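Long-range contacts in GCN5-related N-acetyltransferase (Kribbella flavida, PDB 4IUS), which probably transfers an acyl group, most likely acetyl, to an amine as a GNAT-family acetyltransferase: residues A7-S12 / A220-L225; L106-P111 / E242-A247. The protein carries 1 engineered substitution. One frame throughout, in Å; residues are numbered along the deposited sequence. Where two conformers were deposited one is given.

Contact 1: A7-S12 / A220-L225. With EDO (1,2-ethanediol), chain E.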
loop_
_atom_site.group_PDB
_atom_site.type_symbol
_atom_site.label_atom_id
_atom_site.label_comp_id
_atom_site.label_asym_id
_atom_site.label_seq_id
_atom_site.Cartn_x
_atom_site.Cartn_y
_atom_site.Cartn_z
ATOM N N ALA A 7 -1.171 13.205 6.235
ATOM C CA ALA A 7 -1.641 11.910 6.744
ATOM C C ALA A 7 -3.108 11.677 6.349
ATOM O O ALA A 7 -3.493 10.607 5.872
ATOM C CB ALA A 7 -1.440 11.817 8.251
ATOM N N ALA A 8 -3.935 12.676 6.592
ATOM C CA ALA A 8 -5.339 12.607 6.213
ATOM C C ALA A 8 -5.518 12.486 4.706
ATOM O O ALA A 8 -6.397 11.744 4.260
ATOM C CB ALA A 8 -6.137 13.800 6.767
ATOM N N ARG A 9 -4.695 13.202 3.918
ATOM C CA ARG A 9 -4.790 13.097 2.466
ATOM C C ARG A 9 -4.513 11.656 2.024
ATOM O O ARG A 9 -5.232 11.113 1.176
ATOM C CB ARG A 9 -3.821 14.059 1.835
ATOM C CG ARG A 9 -3.926 14.041 0.330
ATOM C CD ARG A 9 -2.977 14.993 -0.339
ATOM N NE ARG A 9 -3.039 14.807 -1.782
ATOM C CZ ARG A 9 -2.107 15.235 -2.611
ATOM N NH1 ARG A 9 -1.025 15.867 -2.167
ATOM N NH2 ARG A 9 -2.219 14.952 -3.892
ATOM N N ILE A 10 -3.477 11.034 2.583
ATOM C CA ILE A 10 -3.110 9.686 2.220
ATOM C C ILE A 10 -4.194 8.706 2.648
ATOM O O ILE A 10 -4.643 7.854 1.855
ATOM C CB ILE A 10 -1.767 9.285 2.820
ATOM C CG1 ILE A 10 -0.647 10.072 2.086
ATOM C CG2 ILE A 10 -1.538 7.780 2.730
ATOM C CD1 ILE A 10 0.722 9.927 2.735
ATOM N N ALA A 11 -4.699 8.832 3.871
ATOM C CA ALA A 11 -5.752 7.917 4.345
ATOM C C ALA A 11 -7.009 8.036 3.487
ATOM O O ALA A 11 -7.658 7.042 3.159
ATOM C CB ALA A 11 -6.049 8.168 5.813
ATOM N N SER A 12 -7.393 9.252 3.152
ATOM C CA SER A 12 -8.570 9.492 2.352
ATOM C C SER A 12 -8.417 8.913 0.933
ATOM O O SER A 12 -9.352 8.335 0.393
ATOM C CB SER A 12 -8.908 10.992 2.283
ATOM O OG SER A 12 -9.389 11.482 3.519
ATOM N N ALA A 220 -0.035 11.420 -11.009
ATOM C CA ALA A 220 0.078 11.534 -9.548
ATOM C C ALA A 220 0.824 12.825 -9.208
ATOM O O ALA A 220 1.776 13.206 -9.927
ATOM C CB ALA A 220 0.803 10.336 -8.954
ATOM N N THR A 221 0.450 13.421 -8.082
ATOM C CA THR A 221 1.187 14.537 -7.491
ATOM C C THR A 221 1.811 14.212 -6.123
ATOM O O THR A 221 2.544 15.022 -5.556
ATOM C CB THR A 221 0.268 15.766 -7.375
ATOM O OG1 THR A 221 -0.804 15.466 -6.475
ATOM C CG2 THR A 221 -0.266 16.140 -8.760
ATOM N N LEU A 222 1.510 13.040 -5.607
ATOM C CA LEU A 222 2.092 12.574 -4.358
ATOM C C LEU A 222 2.250 11.050 -4.433
ATOM O O LEU A 222 1.261 10.376 -4.833
ATOM C CB LEU A 222 1.215 12.957 -3.140
ATOM C CG LEU A 222 1.710 12.520 -1.770
ATOM C CD1 LEU A 222 3.008 13.204 -1.381
ATOM C CD2 LEU A 222 0.622 12.732 -0.699
ATOM N N ALA A 223 3.403 10.485 -4.029
ATOM C CA ALA A 223 3.609 9.042 -3.964
ATOM C C ALA A 223 4.014 8.698 -2.558
ATOM O O ALA A 223 4.782 9.428 -1.953
ATOM C CB ALA A 223 4.687 8.579 -4.949
ATOM N N TRP A 224 3.504 7.579 -2.035
ATOM C CA TRP A 224 3.899 7.095 -0.741
ATOM C C TRP A 224 4.158 5.620 -0.797
ATOM O O TRP A 224 3.682 4.917 -1.687
ATOM C CB TRP A 224 2.892 7.437 0.354
ATOM C CG TRP A 224 1.585 6.747 0.225
ATOM C CD1 TRP A 224 0.489 7.135 -0.534
ATOM C CD2 TRP A 224 1.215 5.478 0.803
ATOM N NE1 TRP A 224 -0.523 6.210 -0.427
ATOM C CE2 TRP A 224 -0.144 5.204 0.383
ATOM C CE3 TRP A 224 1.869 4.553 1.633
ATOM C CZ2 TRP A 224 -0.826 4.056 0.792
ATOM C CZ3 TRP A 224 1.171 3.390 2.010
ATOM C CH2 TRP A 224 -0.125 3.152 1.602
ATOM N N LEU A 225 4.958 5.147 0.141
ATOM C CA LEU A 225 5.227 3.722 0.321
ATOM C C LEU A 225 5.525 3.403 1.757
ATOM O O LEU A 225 5.792 4.291 2.561
ATOM C CB LEU A 225 6.357 3.243 -0.556
ATOM C CG LEU A 225 7.726 3.866 -0.395
ATOM C CD1 LEU A 225 8.494 3.224 0.789
ATOM C CD2 LEU A 225 8.539 3.770 -1.692
HETATM C C1 EDO E . -3.279 5.078 -3.172
HETATM O O1 EDO E . -3.165 5.436 -1.783
HETATM C C2 EDO E . -4.494 5.786 -3.761
HETATM O O2 EDO E . -5.649 4.921 -3.765
HETATM O O HOH W 1 1.251 16.766 -3.721
#

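Contact 2: L106-P111 / E242-A247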
loop_
_atom_site.group_PDB
_atom_site.type_symbol
_atom_site.label_atom_id
_atom_site.label_comp_id
_atom_site.label_asym_id
_atom_site.label_seq_id
_atom_site.Cartn_x
_atom_site.Cartn_y
_atom_site.Cartn_z
ATOM N N LEU A 106 5.187 5.512 6.895
ATOM C CA LEU A 106 4.780 5.896 5.566
ATOM C C LEU A 106 5.733 6.986 5.096
ATOM O O LEU A 106 5.833 8.051 5.710
ATOM C CB LEU A 106 3.344 6.412 5.516
ATOM C CG LEU A 106 2.255 5.454 5.961
ATOM C CD1 LEU A 106 0.918 6.031 5.487
ATOM C CD2 LEU A 106 2.487 4.040 5.412
ATOM N N LEU A 107 6.446 6.677 4.023
ATOM C CA LEU A 107 7.405 7.567 3.397
ATOM C C LEU A 107 6.762 8.165 2.158
ATOM O O LEU A 107 5.976 7.504 1.490
ATOM C CB LEU A 107 8.665 6.839 2.984
ATOM C CG LEU A 107 9.386 5.924 4.020
ATOM C CD1 LEU A 107 10.699 5.358 3.447
ATOM C CD2 LEU A 107 9.563 6.518 5.378
ATOM N N ALA A 108 7.019 9.426 1.876
ATOM C CA ALA A 108 6.364 10.090 0.756
ATOM C C ALA A 108 7.318 10.983 -0.022
ATOM O O ALA A 108 8.319 11.446 0.524
ATOM C CB ALA A 108 5.102 10.864 1.175
ATOM N N VAL A 109 6.959 11.263 -1.265
ATOM C CA VAL A 109 7.764 12.134 -2.111
ATOM C C VAL A 109 6.822 12.826 -3.116
ATOM O O VAL A 109 5.777 12.293 -3.532
ATOM C CB VAL A 109 8.886 11.356 -2.868
ATOM C CG1 VAL A 109 8.312 10.435 -3.980
ATOM C CG2 VAL A 109 9.924 12.326 -3.447
ATOM N N GLU A 110 7.205 14.037 -3.504
ATOM C CA GLU A 110 6.476 14.834 -4.503
ATOM C C GLU A 110 7.365 14.970 -5.757
ATOM O O GLU A 110 8.582 14.763 -5.673
ATOM C CB GLU A 110 6.160 16.212 -3.966
ATOM C CG GLU A 110 5.107 16.161 -2.872
ATOM C CD GLU A 110 4.621 17.532 -2.425
ATOM O OE1 GLU A 110 5.461 18.432 -2.196
ATOM O OE2 GLU A 110 3.388 17.710 -2.280
ATOM N N PRO A 111 6.748 15.325 -6.892
ATOM C CA PRO A 111 7.538 15.232 -8.151
ATOM C C PRO A 111 8.868 15.983 -8.203
ATOM O O PRO A 111 9.863 15.473 -8.749
ATOM C CB PRO A 111 6.528 15.741 -9.194
ATOM C CG PRO A 111 5.212 15.314 -8.647
ATOM C CD PRO A 111 5.313 15.512 -7.173
ATOM N N GLU A 242 10.729 10.723 2.221
ATOM C CA GLU A 242 10.917 11.093 3.617
ATOM C C GLU A 242 9.758 10.555 4.435
ATOM O O GLU A 242 8.634 10.503 3.955
ATOM C CB GLU A 242 10.941 12.606 3.785
ATOM C CG GLU A 242 12.057 13.319 3.064
ATOM C CD GLU A 242 11.908 14.799 3.283
ATOM O OE1 GLU A 242 12.093 15.198 4.438
ATOM O OE2 GLU A 242 11.551 15.552 2.328
ATOM N N PRO A 243 10.033 10.236 5.702
ATOM C CA PRO A 243 8.922 9.805 6.582
ATOM C C PRO A 243 7.934 10.922 6.810
ATOM O O PRO A 243 8.345 12.036 7.138
ATOM C CB PRO A 243 9.617 9.375 7.872
ATOM C CG PRO A 243 10.906 10.034 7.818
ATOM C CD PRO A 243 11.323 10.237 6.400
ATOM N N LYS A 244 6.646 10.647 6.654
ATOM C CA LYS A 244 5.611 11.651 6.784
ATOM C C LYS A 244 4.425 11.216 7.654
ATOM O O LYS A 244 3.652 12.073 8.072
ATOM C CB LYS A 244 5.102 12.064 5.405
ATOM C CG LYS A 244 6.106 12.884 4.601
ATOM C CD LYS A 244 6.304 14.292 5.156
ATOM C CE LYS A 244 7.341 15.077 4.450
ATOM N NZ LYS A 244 7.364 16.377 5.165
ATOM N N ALA A 245 4.250 9.928 7.912
ATOM C CA ALA A 245 3.107 9.455 8.698
ATOM C C ALA A 245 3.420 8.094 9.255
ATOM O O ALA A 245 4.427 7.470 8.927
ATOM C CB ALA A 245 1.813 9.454 7.850
ATOM N N THR A 246 2.523 7.610 10.094
ATOM C CA THR A 246 2.693 6.340 10.800
ATOM C C THR A 246 1.481 5.494 10.500
ATOM O O THR A 246 0.369 5.851 10.887
ATOM C CB THR A 246 2.731 6.568 12.348
ATOM O OG1 THR A 246 3.667 7.598 12.677
ATOM C CG2 THR A 246 3.070 5.289 13.087
ATOM N N ALA A 247 1.653 4.367 9.805
ATOM C CA ALA A 247 0.574 3.415 9.631
ATOM C C ALA A 247 0.442 2.583 10.896
ATOM O O ALA A 247 1.381 2.467 11.691
ATOM C CB ALA A 247 0.856 2.538 8.412
#

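Contact 1: A7-S12 / A220-L225
Ile-10 lays its CG2 methyl over the five-membered ring of Trp-224, 3.7 Å from the ring centroid and 12° off the normal, a CH-pi contact made face-on. CB of Trp-224 already points toward the helix, and chi1 of 67° tucks the indole over its own backbone, under Ile-10. The other branch of Ile-10 runs toward the strand, where CG1 lies 4.1 Å from Leu-222 CD2. One helical residue earlier, Arg-9 stretches out fully, and its guanidinium passes with one face over Leu-222 CB. At the guanidinium edge, NH2 donates to Thr-221 OG1 at 3.0 Å, only 2° out of plane, while NH1 is joined to Thr-221 O through a water. NH2 also bonds to Asp-183 O, so three acceptors hold the group's rotation. Trp-224 NE1 points its N-H at O1 of an ethanediol, probably from the crystallisation liquor, 3.1 Å away; the diol's link to Ala-13 O bridges strand and helix. A serine in place of Trp-224 would probably leave Ile-10 CG2 without its aromatic face and the diol without its N-H donor. An apolar centre thus fastens the N-terminal helix to the GNAT-family sheet, while polar bonds at its margin orient the arginine.

Contact 2: L106-P111 / E242-A247
Leu-106 meets the 242-247 strand through CB, CG and CD2: CB lies 4.1 Å from Ala-245 CB, CG comes near the backbone N of Ala-247, and CD2 ends 3.7 Å from Ala-247 CB. With CG anti to the carbonyl carbon (chi1 -60°), the chain runs on past Ala-245 to reach that second alanine. Leu-106 and Ala-245 are a hydrogen-bonded antiparallel pair, and the same leucine anchors a classic beta bulge, in which Lys-244 and Ala-245 both face it. Lys-244 N donates to Leu-106 O at 2.9 Å, nearly in line with the C=O bond. Ala-245 N donates to Leu-106 O as well, at 3.3 Å, in the carbonyl plane on a lone pair. Leu-106 N returns a bond to Ala-245 O. Beyond the bulge the antiparallel ladder resumes: Ala-108 and Glu-242 form a hydrogen-bonded pair, with Ala-108 N 2.8 Å from Glu-242 O. Between these two pairs, Leu-107 and Pro-243 form a non-hydrogen-bonded pair whose side chains lie on the other sheet face, Leu-107 CD2 standing 3.8 Å from Pro-243 CB. The Leu-106 face turns to helix 6-19, which touches Leu-106 through Ile-10 and Ala-245 through Ala-7. On its other edge strand 99-109 pairs with strand 222-225, while strand 242-251, where Thr-246 OG1 is hydrogen-bonded to Glu-84 OE2 of a loop, has strand 78-82 as its further neighbour.

Overall arrangement
Contacts 1 and 2 have centres about 8 Å apart and are joined within one mixed sheet. Backbone pairs tie them directly: Leu-225 O to Leu-107 N and Ala-223 O to Val-109 N, each 2.9 Å and each a probable hydrogen bond. Their segments alternate along the chain, so the N-terminal helix and strand 99-109 are both brought against C-terminal strands. Trp-224 of contact 1 packs on Leu-106 of contact 2, giving the two contacts a shared apolar centre beneath helix 6-19. The ligand here is the ethanediol at Trp-224, which by itself does not identify a substrate site.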